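Putative acid phosphatase WZB (Escherichia coli, PDB 2WMY) probably removes phosphate from phosphotyrosine in proteins, as low-molecular-weight protein tyrosine phosphatases do. Local coordinates at residues D9-I14 with P34-N39; G17-S22 with G44-H49; E26-R31 with N62-K67; M88-L93 with D115-P120. The protein carries 1 engineered substitution. All blocks are in the same frame, centred on the assembly; numbering follows the deposited sequence.

Contact 1: D9-I14 with P34-N39; sequences DSILVI and PSKKIN
Ile11 offers both of its backbone polar groups to the neighbouring strand: its N donates to Lys37 O at 2.9 Å, and its O accepts from Asn39 N at 3.0 Å. The two bonds straddle Ile38, as parallel pairing requires. The next rung is the shortest, Val13 N to Asn39 O at 2.7 Å and nearly straight at 173°, with the donor in the carbonyl plane. Toward the start of both strands the ladder weakens, and Lys37 N reaches Asp9 O only at 3.4 Å in a weak bond. Strands 10-14 and 37-39 run 9° from parallel, and CA-H...O contacts from Ser10, Leu12 and Ile38 fill in between the rungs.

Asp9 and Lys36 carry opposite charges beside this weak rung, but OD1 and NZ stay 4.5 Å apart, too far for a salt bridge. On the sheet face of Ser10, Leu12 and Asn39, the extended start of Lys37 (CG anti to the backbone N, chi1 -174°) followed by a bend at chi3 lays CE 3.7 Å from Ser10 OG; NZ then finds Gln81 O and the ring of Tyr82, whose hydroxyl also bonds Asn39 ND2. The other face is apolar. Ile11 CB meets Ile38 CG1 at 4.1 Å, and Val13 CG2 lies against Ile38 CG2, with Leu29 of helix 21-32 packing on both Val13 and Ile38.

The strands belong to a beta-alpha-beta crossover through that helix. Backbone bonds carry the pairing here, while Ser10, Lys37 and Asn39 bring polar groups to one face, beside buried Leu12, and branched aliphatics pack on the other beneath the helix.

Contact 2: G17-S22 with G44-H49; sequences GNICRS and GALVDH. With NI (nickel (II) ion), chain J; SO4 (sulfate ion), chain I.
Gly17 O takes the backbone N-H of Leu46 at 3.1 Å, the donor tilted 24° from the carbonyl plane, and Ala45 CA-H leans on the same oxygen. The loop 44-49 then folds back in a type II turn from Leu46 to His49. The chain from Gly17 to Arg21 curls round a sulfate, which Thr16 N also bonds: Gly17 N bonds O3, Ile19 N and Cys20 N both bond O1 (the latter at 2.8 Å), and Arg21 N bonds O4. A CB on Gly17 would run into O1.

Arg21 adds two side-chain bonds at the edge of its guanidinium, NE to O4 and NH2 to O3, each 3.0 Å; a bend at chi3 (-71°) turns the edge of the group toward the anion, and NH1 is held by Glu89 and Ile119 O. Exchanging Arg21 for a leucine would probably leave sulfate O3 and O4 short of donors and strand the Glu89 carboxylate without its mate.

Away from the anion, Ile19 CD1 presses Leu46 CD1 at a tight 3.5 Å, and Leu46 CB lies over one face of the His49 ring, toward its rim; NE2 of that ring binds nickel at 2.3 Å. Asn18 holds the loop through ND2 to Ser22 OG at 2.9 Å and through OD1 to Thr72 N.

Together with Cys15, the predicted nucleophile, this is the phosphate-binding P-loop, CX5R(S/T), of low-molecular-weight tyrosine phosphatases, the sulfate probably standing where substrate phosphate would sit.

Contact 3: E26-R31 with N62-K67; sequences ERLLRR and NGLCLK
A bend at chi2 (-64°) turns the Arg27 side chain across the side of helix 21-32, so that its CB and CG lie against Leu64 and Leu66 while its guanidinium reaches the far end of segment 62-67. There NH1 donates to Lys67 O at 3.0 Å, with that oxygen in the guanidinium plane although the donor stands 32° out of the carbonyl plane. NH2 to the same oxygen and NH1 to Cys65 O are weaker second bonds. NE points instead at Glu26 OE2, 2.7 Å away, using the anti lone pair of that carboxylate oxygen. Glu26 OE2 also sits over the face of the Arg30 guanidinium, where charge alone draws the two together; this network would probably keep Glu26 ionised and Arg27 fixed in rotation.

Gly63, with positive phi, is the C-prime residue of a Schellman motif that ends helix 53-61, and the chain leaving that helix turns here to run across helix 21-32.

Leu64 CG stands anti to the backbone N (chi1 -177°), which drives its two methyls at the helix. CD2 meets Leu28 CD2 at 3.8 Å, the side chains crossing at about a right angle, and Tyr134 of helix 127-147 packs on both. CD1 lies 3.8 Å from Arg27 CB and also faces the Arg31 guanidinium, 4.0 Å from NE. Arg31, extended from CG to NE, bonds Gly63 O only weakly through NH2, while NH1 gives a firmer bond to a water, at 2.8 Å, that in turn weakly reaches Asn62 O.

Contact 4: M88-L93 with D115-P120; sequences MEYSHL and DSKEIP
Met88 and Ile119 make the close-packed half of this contact. Ile119 N donates to Met88 O at 3.0 Å, and behind that bond the Met88 chain, bent at chi2 (-61°), lays SD 3.8 Å from Ile119 CG1.

The outer half is polar and watery. Glu118, extended with CG anti to the backbone N (chi1 -178°), sends OE2 to the Tyr90 N-H at 2.7 Å; the donor comes from above the carboxylate plane. The same oxygen lies at the edge of the Tyr90 ring, 3.0 Å from CD2, and receives a water that also donates to Glu89 OE1 and accepts from Ser91 N. The two carboxylates come near each other, OE1 of Glu89 4.1 Å from OE1 of Glu118, a repulsion probably eased because Glu89 OE2 is paired with Arg21. Were Glu118 an alanine, Tyr90 N would probably lose its acceptor and the bridging water one of its holds. Beyond, Tyr90 OH only brushes Lys117 CB, at 3.8 Å.

Inward, Met88 touches Val13 and Cys15 of the central strand, while Ile119 packs on Val133 and Leu137 of helix 127-147; outward, Tyr90 and Lys117 rest on Leu109 of the sheet's edge strand 107-109.

From the N terminus, strand 10-15 leads into the phosphate-binding loop and helix 21-32, and contact 1 closes that first crossover when strand 37-42 returns alongside. Contact 2 follows, bringing the loop after that strand back to 17-22, and contact 3 brings the chain beyond helix 53-61 to the next turns of the same helix. These three cross one another along the sequence. Contact 4 comes later, in series, closing the excursion through helix 90-99 and strand 107-109 by bringing the loop before helix 127-147 back to the end of strand 84-87. Arg21 ties contact 2 to contact 4, Arg30 ties contact 3 to contact 1, and Val13 packs on Met88 between contacts 1 and 4.

Contact 1: D9-I14 with P34-N39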
loop_
_atom_site.group_PDB
_atom_site.type_symbol
_atom_site.label_atom_id
_atom_site.label_comp_id
_atom_site.label_asym_id
_atom_site.label_seq_id
_atom_site.Cartn_x
_atom_site.Cartn_y
_atom_site.Cartn_z
ATOM N N ASP A 9 -7.586 3.287 -13.702
ATOM C CA ASP A 9 -8.846 3.049 -13.015
ATOM C C ASP A 9 -8.696 2.003 -11.917
ATOM O O ASP A 9 -9.516 1.932 -11.004
ATOM C CB ASP A 9 -9.923 2.622 -14.016
ATOM C CG ASP A 9 -11.329 2.914 -13.523
ATOM O OD1 ASP A 9 -11.477 3.467 -12.412
ATOM O OD2 ASP A 9 -12.291 2.591 -14.251
ATOM N N SER A 10 -7.647 1.193 -12.016
ATOM C CA SER A 10 -7.373 0.153 -11.032
ATOM C C SER A 10 -6.043 0.420 -10.334
ATOM O O SER A 10 -5.047 0.734 -10.989
ATOM C CB SER A 10 -7.322 -1.215 -11.711
ATOM O OG SER A 10 -8.406 -1.380 -12.610
ATOM N N ILE A 11 -6.027 0.295 -9.009
ATOM C CA ILE A 11 -4.796 0.493 -8.243
ATOM C C ILE A 11 -4.478 -0.684 -7.312
ATOM O O ILE A 11 -5.324 -1.113 -6.515
ATOM C CB ILE A 11 -4.838 1.788 -7.404
ATOM C CG1 ILE A 11 -5.181 2.999 -8.273
ATOM C CG2 ILE A 11 -3.504 2.012 -6.696
ATOM C CD1 ILE A 11 -5.264 4.287 -7.469
ATOM N N LEU A 12 -3.258 -1.203 -7.422
ATOM C CA LEU A 12 -2.776 -2.237 -6.511
ATOM C C LEU A 12 -1.720 -1.648 -5.580
ATOM O O LEU A 12 -0.643 -1.241 -6.024
ATOM C CB LEU A 12 -2.197 -3.428 -7.289
ATOM C CG LEU A 12 -1.792 -4.655 -6.453
ATOM C CD1 LEU A 12 -2.995 -5.289 -5.741
ATOM C CD2 LEU A 12 -1.084 -5.690 -7.313
ATOM N N VAL A 13 -2.035 -1.592 -4.289
ATOM C CA VAL A 13 -1.095 -1.105 -3.283
ATOM C C VAL A 13 -0.252 -2.246 -2.709
ATOM O O VAL A 13 -0.779 -3.266 -2.274
ATOM C CB VAL A 13 -1.834 -0.377 -2.142
ATOM C CG1 VAL A 13 -0.836 0.223 -1.156
ATOM C CG2 VAL A 13 -2.738 0.711 -2.715
ATOM N N ILE A 14 1.063 -2.078 -2.687
ATOM C CA ILE A 14 1.927 -3.198 -2.336
ATOM C C ILE A 14 2.992 -2.892 -1.288
ATOM O O ILE A 14 3.731 -1.902 -1.395
ATOM C CB ILE A 14 2.634 -3.750 -3.591
ATOM C CG1 ILE A 14 1.603 -4.082 -4.678
ATOM C CG2 ILE A 14 3.491 -4.959 -3.225
ATOM C CD1 ILE A 14 2.193 -4.258 -6.048
ATOM N N PRO A 34 -13.381 6.935 -4.320
ATOM C CA PRO A 34 -14.401 5.914 -4.049
ATOM C C PRO A 34 -14.815 5.109 -5.277
ATOM O O PRO A 34 -15.360 4.020 -5.124
ATOM C CB PRO A 34 -15.602 6.738 -3.556
ATOM C CG PRO A 34 -15.054 8.087 -3.214
ATOM C CD PRO A 34 -13.906 8.298 -4.141
ATOM N N SER A 35 -14.567 5.630 -6.473
ATOM C CA SER A 35 -15.083 5.000 -7.684
ATOM C C SER A 35 -14.107 4.017 -8.318
ATOM O O SER A 35 -14.430 3.374 -9.315
ATOM C CB SER A 35 -15.485 6.062 -8.708
ATOM O OG SER A 35 -14.362 6.834 -9.093
ATOM N N LYS A 36 -12.915 3.896 -7.742
ATOM C CA LYS A 36 -11.881 3.045 -8.324
ATOM C C LYS A 36 -11.775 1.688 -7.632
ATOM O O LYS A 36 -12.088 1.562 -6.451
ATOM C CB LYS A 36 -10.520 3.746 -8.281
ATOM C CG LYS A 36 -10.490 5.089 -8.983
ATOM C CD LYS A 36 -9.064 5.587 -9.120
ATOM C CE LYS A 36 -9.023 7.041 -9.571
ATOM N NZ LYS A 36 -9.891 7.293 -10.759
ATOM N N LYS A 37 -11.325 0.680 -8.375
ATOM C CA LYS A 37 -10.993 -0.615 -7.789
ATOM C C LYS A 37 -9.613 -0.548 -7.136
ATOM O O LYS A 37 -8.591 -0.483 -7.826
ATOM C CB LYS A 37 -11.021 -1.721 -8.846
ATOM C CG LYS A 37 -10.824 -3.121 -8.277
ATOM C CD LYS A 37 -10.850 -4.197 -9.365
ATOM C CE LYS A 37 -9.705 -4.017 -10.355
ATOM N NZ LYS A 37 -9.480 -5.243 -11.168
ATOM N N ILE A 38 -9.585 -0.549 -5.808
ATOM C CA ILE A 38 -8.326 -0.411 -5.077
ATOM C C ILE A 38 -8.092 -1.571 -4.125
ATOM O O ILE A 38 -8.856 -1.775 -3.183
ATOM C CB ILE A 38 -8.257 0.922 -4.316
ATOM C CG1 ILE A 38 -8.345 2.086 -5.308
ATOM C CG2 ILE A 38 -6.967 1.016 -3.511
ATOM C CD1 ILE A 38 -8.409 3.442 -4.666
ATOM N N ASN A 39 -7.034 -2.337 -4.388
ATOM C CA ASN A 39 -6.673 -3.476 -3.548
ATOM C C ASN A 39 -5.186 -3.496 -3.208
ATOM O O ASN A 39 -4.447 -2.589 -3.582
ATOM C CB ASN A 39 -7.116 -4.783 -4.206
ATOM C CG ASN A 39 -8.629 -4.966 -4.162
ATOM O OD1 ASN A 39 -9.219 -5.054 -3.084
ATOM N ND2 ASN A 39 -9.263 -5.009 -5.333
#

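Contact 2: G17-S22 with G44-H49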
loop_
_atom_site.group_PDB
_atom_site.type_symbol
_atom_site.label_atom_id
_atom_site.label_comp_id
_atom_site.label_asym_id
_atom_site.label_seq_id
_atom_site.Cartn_x
_atom_site.Cartn_y
_atom_site.Cartn_z
ATOM N N GLY A 17 4.483 -7.557 3.946
ATOM C CA GLY A 17 3.600 -8.490 4.614
ATOM C C GLY A 17 2.140 -8.407 4.201
ATOM O O GLY A 17 1.396 -9.353 4.424
ATOM N N ASN A 18 1.740 -7.285 3.603
ATOM C CA ASN A 18 0.325 -6.990 3.337
ATOM C C ASN A 18 -0.490 -7.041 4.632
ATOM O O ASN A 18 -1.651 -7.441 4.635
ATOM C CB ASN A 18 -0.255 -7.924 2.258
ATOM C CG ASN A 18 -1.687 -7.554 1.840
ATOM O OD1 ASN A 18 -2.524 -8.429 1.662
ATOM N ND2 ASN A 18 -1.963 -6.269 1.682
ATOM N N ILE A 19 0.127 -6.636 5.741
ATOM C CA ILE A 19 -0.575 -6.590 7.030
ATOM C C ILE A 19 -0.398 -5.254 7.767
ATOM O O ILE A 19 -1.132 -4.967 8.704
ATOM C CB ILE A 19 -0.162 -7.750 7.960
ATOM C CG1 ILE A 19 1.311 -7.638 8.348
ATOM C CG2 ILE A 19 -0.439 -9.093 7.308
ATOM C CD1 ILE A 19 1.752 -8.722 9.317
ATOM N N CYS A 20 0.560 -4.434 7.337
ATOM C CA CYS A 20 0.722 -3.097 7.912
ATOM C C CYS A 20 0.475 -1.958 6.916
ATOM O O CYS A 20 -0.568 -1.318 6.960
ATOM C CB CYS A 20 2.105 -2.939 8.541
ATOM S SG CYS A 20 2.469 -4.098 9.872
ATOM N N ARG A 21 1.430 -1.722 6.015
ATOM C CA ARG A 21 1.391 -0.549 5.130
ATOM C C ARG A 21 0.330 -0.576 4.034
ATOM O O ARG A 21 -0.472 0.351 3.939
ATOM C CB ARG A 21 2.768 -0.276 4.508
ATOM C CG ARG A 21 3.804 0.174 5.529
ATOM C CD ARG A 21 5.208 0.071 4.975
ATOM N NE ARG A 21 5.632 -1.320 4.846
ATOM C CZ ARG A 21 6.821 -1.685 4.392
ATOM N NH1 ARG A 21 7.690 -0.756 4.038
ATOM N NH2 ARG A 21 7.150 -2.973 4.311
ATOM N N SER A 22 0.334 -1.601 3.183
ATOM C CA SER A 22 -0.625 -1.588 2.071
ATOM C C SER A 22 -2.098 -1.595 2.517
ATOM O O SER A 22 -2.926 -0.890 1.934
ATOM C CB SER A 22 -0.312 -2.634 0.979
ATOM O OG SER A 22 -0.292 -3.969 1.452
ATOM N N GLY A 44 6.005 -10.444 0.325
ATOM C CA GLY A 44 6.299 -11.465 1.325
ATOM C C GLY A 44 5.099 -11.681 2.230
ATOM O O GLY A 44 5.208 -11.704 3.452
ATOM N N ALA A 45 3.938 -11.851 1.616
ATOM C CA ALA A 45 2.683 -11.710 2.338
ATOM C C ALA A 45 2.449 -12.806 3.363
ATOM O O ALA A 45 2.852 -13.952 3.173
ATOM C CB ALA A 45 1.510 -11.636 1.364
ATOM N N LEU A 46 1.798 -12.432 4.455
ATOM C CA LEU A 46 1.292 -13.404 5.416
ATOM C C LEU A 46 -0.141 -13.743 5.002
ATOM O O LEU A 46 -1.097 -13.099 5.432
ATOM C CB LEU A 46 1.356 -12.848 6.847
ATOM C CG LEU A 46 2.759 -12.513 7.389
ATOM C CD1 LEU A 46 2.674 -12.032 8.828
ATOM C CD2 LEU A 46 3.693 -13.712 7.290
ATOM N N VAL A 47 -0.266 -14.756 4.151
ATOM C CA VAL A 47 -1.516 -15.040 3.453
ATOM C C VAL A 47 -2.633 -15.466 4.395
ATOM O O VAL A 47 -2.454 -16.369 5.223
ATOM C CB VAL A 47 -1.313 -16.092 2.335
ATOM C CG1 VAL A 47 -2.618 -16.327 1.551
ATOM C CG2 VAL A 47 -0.208 -15.637 1.401
ATOM N N ASP A 48 -3.774 -14.788 4.260
ATOM C CA ASP A 48 -4.970 -15.047 5.065
ATOM C C ASP A 48 -4.905 -14.472 6.481
ATOM O O ASP A 48 -5.844 -14.620 7.263
ATOM C CB ASP A 48 -5.303 -16.540 5.087
ATOM C CG ASP A 48 -5.676 -17.056 3.716
ATOM O OD1 ASP A 48 -6.284 -16.280 2.953
ATOM O OD2 ASP A 48 -5.367 -18.225 3.400
ATOM N N HIS A 49 -3.805 -13.795 6.798
ATOM C CA HIS A 49 -3.684 -13.105 8.079
ATOM C C HIS A 49 -4.404 -11.775 8.075
ATOM O O HIS A 49 -4.375 -11.039 7.084
ATOM C CB HIS A 49 -2.221 -12.865 8.428
ATOM C CG HIS A 49 -1.501 -14.097 8.866
ATOM N ND1 HIS A 49 -0.653 -14.117 9.950
ATOM C CD2 HIS A 49 -1.504 -15.353 8.366
ATOM C CE1 HIS A 49 -0.161 -15.334 10.099
ATOM N NE2 HIS A 49 -0.657 -16.099 9.146
HETATM NI NI NI J . -0.761 -18.349 8.909
HETATM S S SO4 I . 4.119 -4.728 6.168
HETATM O O1 SO4 I . 2.846 -5.441 5.992
HETATM O O2 SO4 I . 4.723 -5.141 7.440
HETATM O O3 SO4 I . 5.067 -5.009 5.080
HETATM O O4 SO4 I . 3.839 -3.288 6.161
HETATM O O HOH W 1 -0.661 -18.099 6.535
#

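Contact 3: E26-R31 with N62-K67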
loop_
_atom_site.group_PDB
_atom_site.type_symbol
_atom_site.label_atom_id
_atom_site.label_comp_id
_atom_site.label_asym_id
_atom_site.label_seq_id
_atom_site.Cartn_x
_atom_site.Cartn_y
_atom_site.Cartn_z
ATOM N N GLU A 26 -4.274 1.209 1.045
ATOM C CA GLU A 26 -5.473 0.828 0.301
ATOM C C GLU A 26 -6.701 1.572 0.802
ATOM O O GLU A 26 -7.447 2.152 0.011
ATOM C CB GLU A 26 -5.704 -0.677 0.405
ATOM C CG GLU A 26 -7.105 -1.146 0.070
ATOM C CD GLU A 26 -7.335 -2.604 0.486
ATOM O OE1 GLU A 26 -6.633 -3.499 -0.041
ATOM O OE2 GLU A 26 -8.208 -2.852 1.345
ATOM N N ARG A 27 -6.906 1.552 2.117
ATOM C CA ARG A 27 -8.122 2.114 2.702
ATOM C C ARG A 27 -8.132 3.642 2.624
ATOM O O ARG A 27 -9.184 4.255 2.432
ATOM C CB ARG A 27 -8.309 1.633 4.153
ATOM C CG ARG A 27 -8.448 0.118 4.300
ATOM C CD ARG A 27 -9.693 -0.413 3.604
ATOM N NE ARG A 27 -9.652 -1.867 3.463
ATOM C CZ ARG A 27 -10.364 -2.716 4.203
ATOM N NH1 ARG A 27 -11.192 -2.261 5.133
ATOM N NH2 ARG A 27 -10.248 -4.026 4.010
ATOM N N LEU A 28 -6.959 4.252 2.777
ATOM C CA LEU A 28 -6.841 5.696 2.614
ATOM C C LEU A 28 -7.244 6.096 1.191
ATOM O O LEU A 28 -8.051 7.012 0.993
ATOM C CB LEU A 28 -5.415 6.167 2.942
ATOM C CG LEU A 28 -5.006 6.136 4.425
ATOM C CD1 LEU A 28 -3.497 6.334 4.590
ATOM C CD2 LEU A 28 -5.784 7.179 5.232
ATOM N N LEU A 29 -6.700 5.397 0.200
ATOM C CA LEU A 29 -6.993 5.730 -1.193
ATOM C C LEU A 29 -8.461 5.508 -1.554
ATOM O O LEU A 29 -9.030 6.289 -2.315
ATOM C CB LEU A 29 -6.078 4.968 -2.157
ATOM C CG LEU A 29 -4.626 5.448 -2.245
ATOM C CD1 LEU A 29 -3.785 4.492 -3.082
ATOM C CD2 LEU A 29 -4.568 6.850 -2.809
ATOM N N ARG A 30 -9.075 4.455 -1.009
ATOM C CA ARG A 30 -10.487 4.178 -1.296
ATOM C C ARG A 30 -11.346 5.329 -0.798
ATOM O O ARG A 30 -12.277 5.764 -1.465
ATOM C CB ARG A 30 -10.951 2.885 -0.625
ATOM C CG ARG A 30 -10.447 1.612 -1.262
ATOM C CD ARG A 30 -11.016 0.402 -0.541
ATOM N NE ARG A 30 -10.540 -0.854 -1.109
ATOM C CZ ARG A 30 -10.855 -2.053 -0.632
ATOM N NH1 ARG A 30 -11.649 -2.157 0.425
ATOM N NH2 ARG A 30 -10.383 -3.146 -1.211
ATOM N N ARG A 31 -11.014 5.796 0.398
ATOM C CA ARG A 31 -11.627 6.955 1.027
ATOM C C ARG A 31 -11.643 8.161 0.084
ATOM O O ARG A 31 -12.633 8.890 0.001
ATOM C CB ARG A 31 -10.780 7.305 2.243
ATOM C CG ARG A 31 -11.494 7.784 3.474
ATOM C CD ARG A 31 -10.433 8.260 4.464
ATOM N NE ARG A 31 -10.839 8.151 5.858
ATOM C CZ ARG A 31 -10.099 8.576 6.877
ATOM N NH1 ARG A 31 -8.921 9.144 6.648
ATOM N NH2 ARG A 31 -10.537 8.439 8.123
ATOM N N ASN A 62 -6.995 7.059 14.155
ATOM C CA ASN A 62 -7.193 8.111 13.156
ATOM C C ASN A 62 -8.514 8.000 12.377
ATOM O O ASN A 62 -8.689 8.641 11.342
ATOM C CB ASN A 62 -6.015 8.158 12.176
ATOM C CG ASN A 62 -4.757 8.761 12.793
ATOM O OD1 ASN A 62 -4.498 9.960 12.668
ATOM N ND2 ASN A 62 -3.976 7.931 13.465
ATOM N N GLY A 63 -9.436 7.179 12.871
ATOM C CA GLY A 63 -10.757 7.077 12.276
ATOM C C GLY A 63 -10.796 6.271 10.993
ATOM O O GLY A 63 -11.743 6.381 10.211
ATOM N N LEU A 64 -9.767 5.454 10.779
ATOM C CA LEU A 64 -9.683 4.635 9.574
ATOM C C LEU A 64 -9.966 3.167 9.883
ATOM O O LEU A 64 -9.430 2.616 10.842
ATOM C CB LEU A 64 -8.308 4.780 8.914
ATOM C CG LEU A 64 -8.167 4.010 7.598
ATOM C CD1 LEU A 64 -9.131 4.556 6.516
ATOM C CD2 LEU A 64 -6.720 4.000 7.110
ATOM N N CYS A 65 -10.795 2.533 9.056
ATOM C CA CYS A 65 -11.197 1.143 9.286
ATOM C C CYS A 65 -10.455 0.153 8.385
ATOM O O CYS A 65 -10.485 0.267 7.155
ATOM C CB CYS A 65 -12.714 0.981 9.114
ATOM S SG CYS A 65 -13.339 -0.735 9.293
ATOM N N LEU A 66 -9.801 -0.820 9.013
ATOM C CA LEU A 66 -9.066 -1.867 8.305
ATOM C C LEU A 66 -9.825 -3.190 8.289
ATOM O O LEU A 66 -9.303 -4.220 7.862
ATOM C CB LEU A 66 -7.698 -2.075 8.954
ATOM C CG LEU A 66 -6.488 -1.391 8.314
ATOM C CD1 LEU A 66 -6.808 0.016 7.834
ATOM C CD2 LEU A 66 -5.303 -1.398 9.275
ATOM N N LYS A 67 -11.067 -3.168 8.744
ATOM C CA LYS A 67 -11.783 -4.416 8.957
ATOM C C LYS A 67 -12.088 -5.150 7.658
ATOM O O LYS A 67 -12.360 -4.537 6.629
ATOM C CB LYS A 67 -13.043 -4.184 9.796
ATOM C CG LYS A 67 -12.734 -3.858 11.252
ATOM C CD LYS A 67 -13.985 -3.482 12.032
ATOM C CE LYS A 67 -13.693 -3.421 13.519
ATOM N NZ LYS A 67 -14.925 -3.612 14.333
HETATM O O HOH W 2 -7.071 9.949 8.598
#

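Contact 4: M88-L93 with D115-P120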
loop_
_atom_site.group_PDB
_atom_site.type_symbol
_atom_site.label_atom_id
_atom_site.label_comp_id
_atom_site.label_asym_id
_atom_site.label_seq_id
_atom_site.Cartn_x
_atom_site.Cartn_y
_atom_site.Cartn_z
ATOM N N MET A 88 5.900 0.347 -1.546
ATOM C CA MET A 88 6.316 1.122 -0.390
ATOM C C MET A 88 7.798 1.471 -0.446
ATOM O O MET A 88 8.192 2.585 -0.113
ATOM C CB MET A 88 5.976 0.363 0.898
ATOM C CG MET A 88 4.482 0.116 1.091
ATOM S SD MET A 88 3.584 1.680 1.204
ATOM C CE MET A 88 1.901 1.149 0.867
ATOM N N GLU A 89 8.611 0.523 -0.898
ATOM C CA GLU A 89 10.057 0.668 -0.809
ATOM C C GLU A 89 10.781 0.573 -2.146
ATOM O O GLU A 89 10.331 -0.112 -3.065
ATOM C CB GLU A 89 10.625 -0.384 0.145
ATOM C CG GLU A 89 10.030 -0.348 1.536
ATOM C CD GLU A 89 10.662 -1.371 2.450
ATOM O OE1 GLU A 89 11.885 -1.570 2.327
ATOM O OE2 GLU A 89 9.944 -1.969 3.289
ATOM N N TYR A 90 11.915 1.263 -2.237
ATOM C CA TYR A 90 12.796 1.129 -3.382
ATOM C C TYR A 90 13.081 -0.343 -3.645
ATOM O O TYR A 90 12.970 -0.809 -4.777
ATOM C CB TYR A 90 14.096 1.901 -3.156
ATOM C CG TYR A 90 13.948 3.397 -3.317
ATOM C CD1 TYR A 90 13.793 3.969 -4.574
ATOM C CD2 TYR A 90 13.963 4.239 -2.213
ATOM C CE1 TYR A 90 13.652 5.342 -4.724
ATOM C CE2 TYR A 90 13.824 5.611 -2.352
ATOM C CZ TYR A 90 13.671 6.155 -3.607
ATOM O OH TYR A 90 13.533 7.516 -3.739
ATOM N N SER A 91 13.422 -1.083 -2.594
ATOM C CA SER A 91 13.712 -2.508 -2.742
ATOM C C SER A 91 12.555 -3.270 -3.401
ATOM O O SER A 91 12.768 -4.271 -4.077
ATOM C CB SER A 91 14.061 -3.131 -1.389
ATOM O OG SER A 91 13.014 -2.914 -0.457
ATOM N N HIS A 92 11.334 -2.788 -3.202
ATOM C CA HIS A 92 10.156 -3.389 -3.821
ATOM C C HIS A 92 10.149 -3.243 -5.338
ATOM O O HIS A 92 9.626 -4.105 -6.045
ATOM C CB HIS A 92 8.872 -2.787 -3.255
ATOM C CG HIS A 92 8.550 -3.233 -1.865
ATOM N ND1 HIS A 92 7.938 -2.410 -0.943
ATOM C CD2 HIS A 92 8.751 -4.417 -1.240
ATOM C CE1 HIS A 92 7.773 -3.068 0.190
ATOM N NE2 HIS A 92 8.259 -4.289 0.037
ATOM N N LEU A 93 10.717 -2.145 -5.835
ATOM C CA LEU A 93 10.780 -1.906 -7.279
ATOM C C LEU A 93 11.540 -3.025 -7.979
ATOM O O LEU A 93 11.133 -3.492 -9.045
ATOM C CB LEU A 93 11.435 -0.556 -7.590
ATOM C CG LEU A 93 10.657 0.655 -7.079
ATOM C CD1 LEU A 93 11.439 1.934 -7.357
ATOM C CD2 LEU A 93 9.266 0.705 -7.707
ATOM N N ASP A 115 8.741 14.423 -0.363
ATOM C CA ASP A 115 10.149 14.814 -0.452
ATOM C C ASP A 115 11.051 13.597 -0.293
ATOM O O ASP A 115 11.909 13.332 -1.136
ATOM C CB ASP A 115 10.487 15.887 0.587
ATOM C CG ASP A 115 9.952 17.259 0.204
ATOM O OD1 ASP A 115 9.719 17.500 -1.003
ATOM O OD2 ASP A 115 9.768 18.100 1.111
ATOM N N SER A 116 10.856 12.862 0.798
ATOM C CA SER A 116 11.430 11.532 0.918
ATOM C C SER A 116 10.356 10.533 0.498
ATOM O O SER A 116 9.224 10.607 0.966
ATOM C CB SER A 116 11.899 11.267 2.344
ATOM O OG SER A 116 12.529 10.003 2.433
ATOM N N LYS A 117 10.705 9.608 -0.388
ATOM C CA LYS A 117 9.693 8.815 -1.083
ATOM C C LYS A 117 9.402 7.450 -0.470
ATOM O O LYS A 117 8.364 6.858 -0.731
ATOM C CB LYS A 117 10.068 8.641 -2.558
ATOM C CG LYS A 117 10.384 9.938 -3.269
ATOM C CD LYS A 117 10.370 9.776 -4.776
ATOM C CE LYS A 117 10.934 11.020 -5.449
ATOM N NZ LYS A 117 10.606 12.266 -4.680
ATOM N N GLU A 118 10.316 6.937 0.337
ATOM C CA GLU A 118 10.147 5.588 0.848
ATOM C C GLU A 118 9.287 5.551 2.113
ATOM O O GLU A 118 9.472 6.355 3.030
ATOM C CB GLU A 118 11.511 4.939 1.089
ATOM C CG GLU A 118 11.439 3.518 1.589
ATOM C CD GLU A 118 12.653 2.709 1.197
ATOM O OE1 GLU A 118 13.363 2.232 2.105
ATOM O OE2 GLU A 118 12.896 2.555 -0.018
ATOM N N ILE A 119 8.332 4.626 2.148
ATOM C CA ILE A 119 7.561 4.384 3.365
ATOM C C ILE A 119 8.238 3.261 4.155
ATOM O O ILE A 119 8.190 2.105 3.743
ATOM C CB ILE A 119 6.112 3.971 3.041
ATOM C CG1 ILE A 119 5.526 4.862 1.938
ATOM C CG2 ILE A 119 5.253 3.982 4.302
ATOM C CD1 ILE A 119 5.218 6.282 2.373
ATOM N N PRO A 120 8.867 3.597 5.296
ATOM C CA PRO A 120 9.642 2.614 6.059
ATOM C C PRO A 120 8.743 1.516 6.605
ATOM O O PRO A 120 7.531 1.707 6.689
ATOM C CB PRO A 120 10.229 3.439 7.220
ATOM C CG PRO A 120 10.060 4.868 6.812
ATOM C CD PRO A 120 8.834 4.906 5.964
HETATM O O HOH W 3 6.918 5.024 -1.311
HETATM O O HOH W 4 13.811 -0.461 0.130
#